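Local atomic coordinates of oxidoreductase (Corynebacterium diphtheriae, PDB entry 3K1Y), a protein that probably acts as an FMN-dependent oxidoreductase of the NADPH-dependent FMN reductase family. Residues R28-S33 against V90-V95; T39-A44 against E181-I186; S57-D62 against T73-E78; M106-L111 against R141-Y146. One frame throughout, in Å; residues are numbered along the deposited sequence.

Contact 1 (R28-S33 against V90-V95)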
loop_
_atom_site.group_PDB
_atom_site.type_symbol
_atom_site.label_atom_id
_atom_site.label_comp_id
_atom_site.label_asym_id
_atom_site.label_seq_id
_atom_site.Cartn_x
_atom_site.Cartn_y
_atom_site.Cartn_z
ATOM N N ARG A 28 -18.755 -6.767 14.305
ATOM C CA ARG A 28 -19.337 -8.080 14.543
ATOM C C ARG A 28 -20.582 -8.272 13.688
ATOM O O ARG A 28 -20.927 -9.400 13.331
ATOM C CB ARG A 28 -19.686 -8.266 16.023
ATOM C CG ARG A 28 -20.444 -9.566 16.337
ATOM C CD ARG A 28 -19.759 -10.780 15.713
ATOM N NE ARG A 28 -20.335 -12.047 16.156
ATOM C CZ ARG A 28 -20.296 -12.482 17.413
ATOM N NH1 ARG A 28 -19.711 -11.750 18.351
ATOM N NH2 ARG A 28 -20.833 -13.648 17.736
ATOM N N GLN A 29 -21.247 -7.171 13.352
ATOM C CA GLN A 29 -22.455 -7.244 12.531
ATOM C C GLN A 29 -22.162 -7.645 11.078
ATOM O O GLN A 29 -22.861 -8.494 10.518
ATOM C CB GLN A 29 -23.210 -5.914 12.579
ATOM C CG GLN A 29 -23.609 -5.524 14.001
ATOM C CD GLN A 29 -24.283 -4.160 14.099
ATOM O OE1 GLN A 29 -23.761 -3.154 13.606
ATOM N NE2 GLN A 29 -25.438 -4.120 14.755
ATOM N N ILE A 30 -21.137 -7.060 10.462
ATOM C CA ILE A 30 -20.837 -7.436 9.086
ATOM C C ILE A 30 -20.213 -8.824 9.089
ATOM O O ILE A 30 -20.382 -9.599 8.147
ATOM C CB ILE A 30 -19.882 -6.440 8.393
ATOM C CG1 ILE A 30 -19.654 -6.898 6.955
ATOM C CG2 ILE A 30 -18.556 -6.333 9.161
ATOM C CD1 ILE A 30 -18.836 -5.954 6.130
ATOM N N ALA A 31 -19.508 -9.139 10.169
ATOM C CA ALA A 31 -18.881 -10.443 10.317
ATOM C C ALA A 31 -19.980 -11.506 10.330
ATOM O O ALA A 31 -19.859 -12.543 9.681
ATOM C CB ALA A 31 -18.082 -10.491 11.610
ATOM N N ASP A 32 -21.053 -11.244 11.068
ATOM C CA ASP A 32 -22.168 -12.186 11.137
ATOM C C ASP A 32 -22.858 -12.305 9.784
ATOM O O ASP A 32 -23.245 -13.404 9.377
ATOM C CB ASP A 32 -23.191 -11.761 12.200
ATOM C CG ASP A 32 -22.645 -11.878 13.612
ATOM O OD1 ASP A 32 -21.694 -12.661 13.813
ATOM O OD2 ASP A 32 -23.176 -11.201 14.521
ATOM N N SER A 33 -23.017 -11.183 9.089
ATOM C CA SER A 33 -23.652 -11.223 7.782
ATOM C C SER A 33 -22.814 -12.090 6.874
ATOM O O SER A 33 -23.339 -12.908 6.117
ATOM C CB SER A 33 -23.766 -9.824 7.176
ATOM O OG SER A 33 -24.835 -9.109 7.766
ATOM N N VAL A 90 -12.861 -15.894 8.137
ATOM C CA VAL A 90 -13.373 -14.560 7.881
ATOM C C VAL A 90 -12.753 -13.634 8.924
ATOM O O VAL A 90 -12.729 -13.958 10.114
ATOM C CB VAL A 90 -14.905 -14.510 8.015
ATOM C CG1 VAL A 90 -15.395 -13.063 7.913
ATOM C CG2 VAL A 90 -15.531 -15.365 6.933
ATOM N N VAL A 91 -12.235 -12.498 8.468
ATOM C CA VAL A 91 -11.619 -11.523 9.353
ATOM C C VAL A 91 -12.264 -10.169 9.113
ATOM O O VAL A 91 -12.392 -9.722 7.972
ATOM C CB VAL A 91 -10.074 -11.408 9.129
ATOM C CG1 VAL A 91 -9.400 -12.721 9.485
ATOM C CG2 VAL A 91 -9.762 -11.019 7.675
ATOM N N ALA A 92 -12.687 -9.526 10.193
ATOM C CA ALA A 92 -13.339 -8.232 10.091
ATOM C C ALA A 92 -12.672 -7.283 11.061
ATOM O O ALA A 92 -12.381 -7.650 12.198
ATOM C CB ALA A 92 -14.818 -8.356 10.419
ATOM N N THR A 93 -12.429 -6.061 10.609
ATOM C CA THR A 93 -11.789 -5.082 11.460
ATOM C C THR A 93 -12.341 -3.684 11.284
ATOM O O THR A 93 -12.699 -3.277 10.181
ATOM C CB THR A 93 -10.260 -4.991 11.185
ATOM O OG1 THR A 93 -9.662 -4.057 12.095
ATOM C CG2 THR A 93 -9.999 -4.489 9.759
ATOM N N PRO A 94 -12.479 -2.952 12.391
ATOM C CA PRO A 94 -12.971 -1.584 12.258
ATOM C C PRO A 94 -11.740 -0.865 11.690
ATOM O O PRO A 94 -10.670 -1.466 11.568
ATOM C CB PRO A 94 -13.283 -1.180 13.702
ATOM C CG PRO A 94 -12.399 -2.077 14.516
ATOM C CD PRO A 94 -12.490 -3.387 13.797
ATOM N N VAL A 95 -11.869 0.397 11.321
ATOM C CA VAL A 95 -10.720 1.095 10.775
ATOM C C VAL A 95 -10.271 2.171 11.736
ATOM O O VAL A 95 -11.014 3.106 12.020
ATOM C CB VAL A 95 -11.038 1.724 9.416
ATOM C CG1 VAL A 95 -9.756 2.311 8.807
ATOM C CG2 VAL A 95 -11.654 0.678 8.494
#
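Ala31 of helix 26-44 meets Ala92 of strand 88-94 methyl to methyl, with 4.1 Å between Ala31 CB and Ala92 CB. This is the helix-on-sheet layer of a flavodoxin-like fold. Strand 88-94 is the middle strand of the five-stranded parallel sheet, and helix 26-44 lies across one side of it. The two small residues let the backbones come near: Ala31 CA and Ala92 CA are 6.0 Å apart. Ile30 adds a looser apolar touch, Ile30 CG2 to Ala92 CB at 4.4 Å. Its CG1 branch stands anti to the backbone N (chi1 -179°), and the extended side chain also packs on Val156 and Ala158 of strand 150-159. Ala31 itself leans on Val16 and Ser18 of strand 12-18. The touching residues, Ala31, Ile30 and Ala92, are all buried, and neighbouring strands share the packing. In relatives FMN binds at the C-terminal ends of the strands, so the end of strand 88-94 and the start of helix 26-44 probably lie on the cofactor side.

Another flank of the helix is looser. Gln29 is exposed, while Arg28, Asp32 and Ser33 are partly exposed and do not touch the strand. Arg28 and Asp32, one turn apart, tie this flank together with a salt bridge. Arg28 reaches further through NH1 to Glu55, so its guanidinium group has two acidic partners. In the Arg28-Asp32 pair the bond from Arg28 NE to Asp32 OD1 is 2.8 Å long. It enters on the syn side of the carboxylate, 20° out of that plane, and lies close to the guanidinium plane.

Contact 2 (T39-A44 against E181-I186)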
loop_
_atom_site.group_PDB
_atom_site.type_symbol
_atom_site.label_atom_id
_atom_site.label_comp_id
_atom_site.label_asym_id
_atom_site.label_seq_id
_atom_site.Cartn_x
_atom_site.Cartn_y
_atom_site.Cartn_z
ATOM N N THR A 39 -22.596 -19.681 5.386
ATOM C CA THR A 39 -23.353 -20.845 5.821
ATOM C C THR A 39 -24.363 -21.240 4.754
ATOM O O THR A 39 -24.520 -22.420 4.446
ATOM C CB THR A 39 -24.094 -20.584 7.150
ATOM O OG1 THR A 39 -23.134 -20.341 8.186
ATOM C CG2 THR A 39 -24.936 -21.788 7.539
ATOM N N ALA A 40 -25.038 -20.253 4.178
ATOM C CA ALA A 40 -26.016 -20.540 3.140
ATOM C C ALA A 40 -25.313 -21.098 1.908
ATOM O O ALA A 40 -25.766 -22.081 1.320
ATOM C CB ALA A 40 -26.797 -19.277 2.781
ATOM N N ALA A 41 -24.206 -20.467 1.524
ATOM C CA ALA A 41 -23.441 -20.887 0.350
ATOM C C ALA A 41 -22.944 -22.335 0.445
ATOM O O ALA A 41 -22.932 -23.059 -0.561
ATOM C CB ALA A 41 -22.263 -19.936 0.125
ATOM N N VAL A 42 -22.521 -22.755 1.637
ATOM C CA VAL A 42 -22.055 -24.128 1.825
ATOM C C VAL A 42 -23.270 -25.059 1.822
ATOM O O VAL A 42 -23.190 -26.220 1.404
ATOM C CB VAL A 42 -21.317 -24.301 3.148
ATOM C CG1 VAL A 42 -21.109 -25.784 3.429
ATOM C CG2 VAL A 42 -19.989 -23.587 3.088
ATOM N N SER A 43 -24.398 -24.533 2.289
ATOM C CA SER A 43 -25.624 -25.297 2.319
ATOM C C SER A 43 -26.048 -25.553 0.878
ATOM O O SER A 43 -26.463 -26.653 0.536
ATOM C CB SER A 43 -26.707 -24.518 3.070
ATOM O OG SER A 43 -27.931 -25.227 3.077
ATOM N N ALA A 44 -25.921 -24.535 0.030
ATOM C CA ALA A 44 -26.292 -24.657 -1.383
ATOM C C ALA A 44 -25.405 -25.672 -2.100
ATOM O O ALA A 44 -25.798 -26.272 -3.103
ATOM C CB ALA A 44 -26.197 -23.308 -2.072
ATOM N N GLU A 181 -17.564 -17.369 -3.251
ATOM C CA GLU A 181 -16.160 -17.615 -3.557
ATOM C C GLU A 181 -15.541 -18.460 -2.450
ATOM O O GLU A 181 -14.893 -19.476 -2.713
ATOM C CB GLU A 181 -15.400 -16.289 -3.691
ATOM C CG GLU A 181 -15.478 -15.645 -5.068
ATOM C CD GLU A 181 -15.141 -14.154 -5.040
ATOM O OE1 GLU A 181 -14.158 -13.769 -4.367
ATOM O OE2 GLU A 181 -15.860 -13.364 -5.697
ATOM N N LEU A 182 -15.755 -18.045 -1.208
ATOM C CA LEU A 182 -15.204 -18.768 -0.075
ATOM C C LEU A 182 -15.827 -20.166 0.056
ATOM O O LEU A 182 -15.123 -21.138 0.362
ATOM C CB LEU A 182 -15.407 -17.951 1.205
ATOM C CG LEU A 182 -14.862 -18.482 2.532
ATOM C CD1 LEU A 182 -13.395 -18.867 2.412
ATOM C CD2 LEU A 182 -15.035 -17.409 3.586
ATOM N N ALA A 183 -17.130 -20.273 -0.200
ATOM C CA ALA A 183 -17.816 -21.561 -0.100
ATOM C C ALA A 183 -17.235 -22.580 -1.071
ATOM O O ALA A 183 -17.130 -23.762 -0.747
ATOM C CB ALA A 183 -19.312 -21.395 -0.347
ATOM N N SER A 184 -16.860 -22.132 -2.263
ATOM C CA SER A 184 -16.284 -23.045 -3.232
ATOM C C SER A 184 -14.967 -23.616 -2.739
ATOM O O SER A 184 -14.746 -24.824 -2.827
ATOM C CB SER A 184 -16.070 -22.357 -4.581
ATOM O OG SER A 184 -17.242 -22.440 -5.363
ATOM N N LEU A 185 -14.080 -22.755 -2.240
ATOM C CA LEU A 185 -12.797 -23.237 -1.732
ATOM C C LEU A 185 -13.057 -24.200 -0.573
ATOM O O LEU A 185 -12.412 -25.241 -0.455
ATOM C CB LEU A 185 -11.913 -22.074 -1.249
ATOM C CG LEU A 185 -11.063 -21.227 -2.217
ATOM C CD1 LEU A 185 -11.170 -21.738 -3.645
ATOM C CD2 LEU A 185 -11.505 -19.777 -2.128
ATOM N N ILE A 186 -14.026 -23.859 0.269
ATOM C CA ILE A 186 -14.355 -24.691 1.420
ATOM C C ILE A 186 -14.766 -26.133 1.105
ATOM O O ILE A 186 -14.253 -27.070 1.718
ATOM C CB ILE A 186 -15.463 -24.031 2.289
ATOM C CG1 ILE A 186 -14.909 -22.747 2.919
ATOM C CG2 ILE A 186 -15.959 -25.018 3.361
ATOM C CD1 ILE A 186 -15.792 -22.126 3.951
#
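Ala183 is the bump of helix 165-188 that presses against Ala41 and Val42 of helix 26-44. Its methyl sits against the backbone of the partner: Ala183 CB is 3.8 Å from Ala41 C and 4.0 Å from Val42 N. The modelled gap between Ala183 CB and Ala41 CB, 3.3 Å, is very short for two methyls, so its exact value is doubtful. The closeness of the backbones is clear all the same, with Val42 CA and Ala183 CA 5.3 Å apart.

Val42 supplies the answering bump. Its CG1 is anti to the backbone N (chi1 168°), which sets CG2 beside that N and facing the other helix. CG2 enters the hollow between Ala183 and Ile186, one turn apart. It lies 4.1 Å from Ala183 CB, and Val42 CG2 to Ile186 CG2 is 4.3 Å.

In this flavodoxin-like fold the two helices are the pair that packs on one side of the parallel sheet. Their short segments approach to 8.6 Å between axes and cross at -50°; four residues make the contact. Beside it, Val42 also rests on Leu49 of strand 49-55, and Ile186 on Asp87. Leu182, on another side of its helix, packs on Pro120 and Ile122 of strand 120-127. Arg45 lies against Ala183 and Ser184, just past the alanine pair.

Contact 3 (S57-D62 against T73-E78). With SO4 (sulfate ion), chain J.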
loop_
_atom_site.group_PDB
_atom_site.type_symbol
_atom_site.label_atom_id
_atom_site.label_comp_id
_atom_site.label_asym_id
_atom_site.label_seq_id
_atom_site.Cartn_x
_atom_site.Cartn_y
_atom_site.Cartn_z
ATOM N N SER A 57 -11.875 -8.477 21.396
ATOM C CA SER A 57 -12.046 -7.676 22.615
ATOM C C SER A 57 -12.302 -8.558 23.839
ATOM O O SER A 57 -12.282 -8.084 24.976
ATOM C CB SER A 57 -13.195 -6.658 22.449
ATOM O OG SER A 57 -14.455 -7.286 22.266
ATOM N N GLU A 58 -12.547 -9.841 23.606
ATOM C CA GLU A 58 -12.791 -10.773 24.699
ATOM C C GLU A 58 -11.534 -11.601 24.950
ATOM O O GLU A 58 -11.521 -12.509 25.785
ATOM C CB GLU A 58 -13.970 -11.688 24.359
ATOM C CG GLU A 58 -15.337 -11.023 24.492
ATOM C CD GLU A 58 -16.445 -11.851 23.876
ATOM O OE1 GLU A 58 -16.399 -13.096 24.000
ATOM O OE2 GLU A 58 -17.367 -11.259 23.273
ATOM N N LEU A 59 -10.473 -11.269 24.227
ATOM C CA LEU A 59 -9.213 -11.975 24.364
ATOM C C LEU A 59 -8.087 -11.033 24.769
ATOM O O LEU A 59 -6.918 -11.419 24.744
ATOM C CB LEU A 59 -8.834 -12.637 23.040
ATOM C CG LEU A 59 -9.660 -13.807 22.525
ATOM C CD1 LEU A 59 -8.964 -14.356 21.288
ATOM C CD2 LEU A 59 -9.783 -14.885 23.583
ATOM N N ILE A 60 -8.427 -9.805 25.138
ATOM C CA ILE A 60 -7.395 -8.844 25.496
ATOM C C ILE A 60 -6.376 -9.390 26.505
ATOM O O ILE A 60 -5.171 -9.324 26.268
ATOM C CB ILE A 60 -8.025 -7.539 25.999
ATOM C CG1 ILE A 60 -8.915 -6.951 24.895
ATOM C CG2 ILE A 60 -6.933 -6.542 26.352
ATOM C CD1 ILE A 60 -9.688 -5.719 25.299
ATOM N N PRO A 61 -6.838 -9.939 27.639
ATOM C CA PRO A 61 -5.877 -10.474 28.612
ATOM C C PRO A 61 -5.060 -11.667 28.107
ATOM O O PRO A 61 -3.873 -11.772 28.405
ATOM C CB PRO A 61 -6.751 -10.829 29.814
ATOM C CG PRO A 61 -8.104 -11.057 29.210
ATOM C CD PRO A 61 -8.206 -9.965 28.181
ATOM N N ASP A 62 -5.680 -12.564 27.348
ATOM C CA ASP A 62 -4.957 -13.726 26.828
ATOM C C ASP A 62 -3.977 -13.277 25.750
ATOM O O ASP A 62 -2.889 -13.842 25.591
ATOM C CB ASP A 62 -5.927 -14.746 26.224
ATOM C CG ASP A 62 -7.142 -14.985 27.098
ATOM O OD1 ASP A 62 -7.944 -14.039 27.264
ATOM O OD2 ASP A 62 -7.297 -16.115 27.618
ATOM N N THR A 73 -2.877 -19.016 26.731
ATOM C CA THR A 73 -3.806 -19.545 27.727
ATOM C C THR A 73 -4.502 -20.748 27.095
ATOM O O THR A 73 -4.454 -20.921 25.879
ATOM C CB THR A 73 -4.913 -18.530 28.089
ATOM O OG1 THR A 73 -5.606 -18.137 26.897
ATOM C CG2 THR A 73 -4.333 -17.314 28.769
ATOM N N THR A 74 -5.149 -21.571 27.913
ATOM C CA THR A 74 -5.868 -22.716 27.379
ATOM C C THR A 74 -6.830 -22.194 26.323
ATOM O O THR A 74 -6.977 -22.785 25.252
ATOM C CB THR A 74 -6.676 -23.448 28.476
ATOM O OG1 THR A 74 -5.785 -24.224 29.281
ATOM C CG2 THR A 74 -7.709 -24.375 27.861
ATOM N N LYS A 75 -7.475 -21.074 26.626
ATOM C CA LYS A 75 -8.424 -20.481 25.695
ATOM C C LYS A 75 -7.821 -20.137 24.337
ATOM O O LYS A 75 -8.387 -20.484 23.299
ATOM C CB LYS A 75 -9.068 -19.230 26.299
ATOM C CG LYS A 75 -9.960 -18.481 25.310
ATOM C CD LYS A 75 -11.197 -17.928 25.979
ATOM C CE LYS A 75 -10.864 -16.937 27.081
ATOM N NZ LYS A 75 -12.100 -16.584 27.851
ATOM N N LEU A 76 -6.676 -19.454 24.347
ATOM C CA LEU A 76 -5.999 -19.055 23.117
ATOM C C LEU A 76 -5.472 -20.270 22.354
ATOM O O LEU A 76 -5.533 -20.306 21.121
ATOM C CB LEU A 76 -4.860 -18.085 23.446
ATOM C CG LEU A 76 -4.118 -17.339 22.331
ATOM C CD1 LEU A 76 -5.092 -16.750 21.313
ATOM C CD2 LEU A 76 -3.286 -16.233 22.971
ATOM N N GLU A 77 -4.969 -21.268 23.079
ATOM C CA GLU A 77 -4.464 -22.475 22.437
ATOM C C GLU A 77 -5.615 -23.155 21.704
ATOM O O GLU A 77 -5.436 -23.701 20.615
ATOM C CB GLU A 77 -3.872 -23.441 23.469
ATOM C CG GLU A 77 -3.289 -24.728 22.864
ATOM C CD GLU A 77 -2.067 -24.475 21.986
ATOM O OE1 GLU A 77 -1.043 -23.972 22.504
ATOM O OE2 GLU A 77 -2.131 -24.777 20.773
ATOM N N GLU A 78 -6.803 -23.120 22.301
ATOM C CA GLU A 78 -7.966 -23.730 21.671
ATOM C C GLU A 78 -8.379 -22.949 20.423
ATOM O O GLU A 78 -8.757 -23.536 19.403
ATOM C CB GLU A 78 -9.130 -23.799 22.655
ATOM C CG GLU A 78 -9.050 -24.968 23.603
ATOM C CD GLU A 78 -10.134 -24.939 24.662
ATOM O OE1 GLU A 78 -11.164 -24.264 24.441
ATOM O OE2 GLU A 78 -9.957 -25.601 25.708
HETATM S S SO4 J . -5.226 -20.894 31.754
HETATM O O1 SO4 J . -4.404 -21.276 30.654
HETATM O O2 SO4 J . -6.600 -20.793 31.381
HETATM O O3 SO4 J . -5.146 -21.980 32.711
HETATM O O4 SO4 J . -4.803 -19.607 32.215
HETATM O O HOH W 1 -2.031 -16.255 25.956
#
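The carboxylate of Asp62 is the flat group here, and Thr73 and Lys75 meet it. Thr73 OG1 donates to the anti lone pair of Asp62 OD2, 2.7 Å away, the one turned from the other oxygen. Two carbons approach that same OD2 from opposite sides of the carboxylate plane. Lys75 CE is 3.7 Å from Asp62 OD2, and Thr73 CG2 is 3.4 Å from it.

The motif is a side-chain N-cap: Thr73 stands just before helix 74-85. Its OG1 also accepts from Leu76 N, at 3.1 Å and 163°. OG1 lies between the backbone N and the carbonyl carbon (chi1 56°), where it can serve both bonds. The hydroxyl proton goes to Asp62, and the oxygen takes the amide of the first turn. Asp62 thus acts as a second shell that fixes the cap. Its negative charge near the helix start would probably be favoured by the helix dipole. Lys75 NZ is 4.8 Å from Asp62 OD2; this is no salt bridge, though the opposite charges may attract weakly.

Carbon contacts flank the polar pair. Leu59 CD2 touches Lys75 CG, and the Leu76 CD2 methyl lies against Asp62 O. The contact joins short helix 60-63 to the start of helix 74-85, in the connection after strand 49-55 of the flavodoxin-like fold. A sulfate, probably from the crystallisation liquor, accepts from Thr74 N at this helix start. One water joins the backbones, donating to Asp62 O and accepting from Thr73 N 3.0 Å away.

Contact 4 (M106-L111 against R141-Y146)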
loop_
_atom_site.group_PDB
_atom_site.type_symbol
_atom_site.label_atom_id
_atom_site.label_comp_id
_atom_site.label_asym_id
_atom_site.label_seq_id
_atom_site.Cartn_x
_atom_site.Cartn_y
_atom_site.Cartn_z
HETATM N N MSE A 106 -2.312 -7.495 16.451
HETATM C CA MSE A 106 -1.696 -8.254 17.519
HETATM C C MSE A 106 -2.008 -9.737 17.409
HETATM O O MSE A 106 -1.109 -10.572 17.487
HETATM C CB MSE A 106 -2.164 -7.723 18.866
HETATM C CG MSE A 106 -1.367 -8.247 20.038
HETATM SE SE MSE A 106 -1.874 -7.312 21.632
HETATM C CE MSE A 106 -0.894 -5.658 21.329
ATOM N N PHE A 107 -3.281 -10.065 17.222
ATOM C CA PHE A 107 -3.691 -11.458 17.106
ATOM C C PHE A 107 -2.824 -12.168 16.070
ATOM O O PHE A 107 -2.175 -13.173 16.375
ATOM C CB PHE A 107 -5.167 -11.561 16.705
ATOM C CG PHE A 107 -5.660 -12.983 16.554
ATOM C CD1 PHE A 107 -5.870 -13.788 17.672
ATOM C CD2 PHE A 107 -5.898 -13.521 15.290
ATOM C CE1 PHE A 107 -6.316 -15.112 17.533
ATOM C CE2 PHE A 107 -6.341 -14.836 15.138
ATOM C CZ PHE A 107 -6.551 -15.634 16.268
ATOM N N PHE A 108 -2.806 -11.644 14.850
ATOM C CA PHE A 108 -1.997 -12.250 13.802
ATOM C C PHE A 108 -0.531 -12.362 14.200
ATOM O O PHE A 108 0.092 -13.399 13.967
ATOM C CB PHE A 108 -2.151 -11.468 12.500
ATOM C CG PHE A 108 -3.491 -11.647 11.870
ATOM C CD1 PHE A 108 -3.743 -12.739 11.047
ATOM C CD2 PHE A 108 -4.538 -10.778 12.174
ATOM C CE1 PHE A 108 -5.016 -12.972 10.540
ATOM C CE2 PHE A 108 -5.818 -11.001 11.671
ATOM C CZ PHE A 108 -6.057 -12.101 10.854
ATOM N N ASP A 109 0.021 -11.314 14.809
ATOM C CA ASP A 109 1.418 -11.367 15.236
ATOM C C ASP A 109 1.669 -12.599 16.108
ATOM O O ASP A 109 2.727 -13.224 16.041
ATOM C CB ASP A 109 1.800 -10.124 16.052
ATOM C CG ASP A 109 1.722 -8.842 15.250
ATOM O OD1 ASP A 109 1.884 -8.888 14.012
ATOM O OD2 ASP A 109 1.522 -7.779 15.868
ATOM N N ILE A 110 0.679 -12.935 16.927
ATOM C CA ILE A 110 0.769 -14.048 17.867
ATOM C C ILE A 110 0.753 -15.446 17.250
ATOM O O ILE A 110 1.206 -16.403 17.873
ATOM C CB ILE A 110 -0.374 -13.926 18.936
ATOM C CG1 ILE A 110 0.237 -13.865 20.327
ATOM C CG2 ILE A 110 -1.363 -15.084 18.842
ATOM C CD1 ILE A 110 1.099 -12.641 20.559
ATOM N N LEU A 111 0.239 -15.560 16.030
ATOM C CA LEU A 111 0.134 -16.853 15.349
ATOM C C LEU A 111 1.468 -17.430 14.893
ATOM O O LEU A 111 2.442 -16.695 14.730
ATOM C CB LEU A 111 -0.783 -16.724 14.131
ATOM C CG LEU A 111 -2.174 -16.115 14.339
ATOM C CD1 LEU A 111 -2.830 -15.921 12.975
ATOM C CD2 LEU A 111 -3.032 -17.010 15.241
ATOM N N ARG A 141 -5.064 -7.498 2.797
ATOM C CA ARG A 141 -4.670 -8.440 1.768
ATOM C C ARG A 141 -3.177 -8.759 1.903
ATOM O O ARG A 141 -2.786 -9.916 2.049
ATOM C CB ARG A 141 -5.000 -7.849 0.392
ATOM C CG ARG A 141 -4.850 -8.821 -0.760
ATOM C CD ARG A 141 -5.938 -8.610 -1.799
ATOM N NE ARG A 141 -6.459 -9.912 -2.193
ATOM C CZ ARG A 141 -7.744 -10.214 -2.295
ATOM N NH1 ARG A 141 -8.675 -9.302 -2.041
ATOM N NH2 ARG A 141 -8.093 -11.449 -2.621
ATOM N N PRO A 142 -2.322 -7.736 1.881
ATOM C CA PRO A 142 -0.888 -8.029 2.009
ATOM C C PRO A 142 -0.573 -8.869 3.253
ATOM O O PRO A 142 0.302 -9.729 3.218
ATOM C CB PRO A 142 -0.251 -6.644 2.080
ATOM C CG PRO A 142 -1.228 -5.785 1.273
ATOM C CD PRO A 142 -2.564 -6.287 1.777
ATOM N N LEU A 143 -1.296 -8.614 4.344
ATOM C CA LEU A 143 -1.082 -9.346 5.591
ATOM C C LEU A 143 -1.449 -10.821 5.454
ATOM O O LEU A 143 -0.679 -11.694 5.856
ATOM C CB LEU A 143 -1.897 -8.722 6.730
ATOM C CG LEU A 143 -1.768 -9.435 8.085
ATOM C CD1 LEU A 143 -0.328 -9.389 8.560
ATOM C CD2 LEU A 143 -2.687 -8.776 9.119
ATOM N N LEU A 144 -2.623 -11.095 4.892
ATOM C CA LEU A 144 -3.079 -12.470 4.710
ATOM C C LEU A 144 -2.251 -13.193 3.657
ATOM O O LEU A 144 -1.994 -14.394 3.781
ATOM C CB LEU A 144 -4.561 -12.502 4.319
ATOM C CG LEU A 144 -5.585 -12.558 5.460
ATOM C CD1 LEU A 144 -5.468 -13.892 6.183
ATOM C CD2 LEU A 144 -5.368 -11.404 6.429
ATOM N N SER A 145 -1.833 -12.464 2.621
ATOM C CA SER A 145 -1.018 -13.066 1.571
ATOM C C SER A 145 0.361 -13.405 2.098
ATOM O O SER A 145 0.933 -14.429 1.732
ATOM C CB SER A 145 -0.897 -12.127 0.376
ATOM O OG SER A 145 -2.160 -11.980 -0.251
ATOM N N TYR A 146 0.902 -12.547 2.956
ATOM C CA TYR A 146 2.210 -12.813 3.531
ATOM C C TYR A 146 2.188 -14.133 4.302
ATOM O O TYR A 146 3.202 -14.816 4.395
ATOM C CB TYR A 146 2.634 -11.702 4.491
ATOM C CG TYR A 146 3.904 -12.054 5.227
ATOM C CD1 TYR A 146 5.133 -12.098 4.561
ATOM C CD2 TYR A 146 3.872 -12.410 6.574
ATOM C CE1 TYR A 146 6.298 -12.494 5.227
ATOM C CE2 TYR A 146 5.025 -12.809 7.245
ATOM C CZ TYR A 146 6.231 -12.850 6.572
ATOM O OH TYR A 146 7.362 -13.252 7.244
#
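Behind Leu143 and Leu144, which pack on Phe108, the carbonyl oxygen of Arg141 is gripped by two donors from one residue. Ser145 N gives the helical bond to Arg141 O, 2.8 Å long. Ser145 OG adds a second to Arg141 O at 3.2 Å, coming from above the carbonyl plane, 54° out of it. The buried hydroxyl finds an acceptor within its own helix turn, on the flank away from Phe108.

The contact itself is apolar. Leu143 CD2 sits over one face of the Phe108 ring, 4.0 Å above its plane and shifted toward the rim. Its nearest ring atoms are Phe108 CG and CD2, both 4.1 Å from Leu143 CD2. In Leu143, CG stands anti to the backbone N (chi1 179°), beside the carbonyl carbon, and from there CD2 reaches the ring. Leu144 CD2 makes a looser touch, 4.4 Å from Phe108 CE1, and comes to the ring obliquely. The phenyl ring bridges a wide gap, for Phe108 CA and Leu143 CA are 8.8 Å apart. Phe104, one turn back, also meets the Phe108 ring.

This is helix-to-helix packing in the flavodoxin-like fold, close to subunit interfaces. Asp109 bonds to Gly102 of the second subunit, and Pro142 packs on Tyr138 of the third. Within the chain, helices 102-110 and 135-146 lie side by side on the sheet. Leu144 rests on strands 120-127 and 150-159, while Phe107 and Leu111 turn to helix 74-85.

Overall arrangement
Contacts 1 and 4 reach the sheet from its two sides and meet at strand 88-94, where Val91 CG1 is 3.7 Å from Phe108 CZ. Contact 2 lies further along helix 26-44 from contact 1, with centres about 18 Å apart. The two touch through Val90 CG2 and Leu182 CD2, 4.0 Å apart. Contact 3 lies farther out, about 17 Å from the chain's centre, and meets contact 4 through Leu76 CD1 and Phe107 CE1, 4.3 Å apart. Contacts 2 and 3 are the farthest apart, about 28 Å between centres. None of the four contacts includes a flavin; the sulfate, at Thr74 N of contact 3, probably comes from the crystallisation liquor.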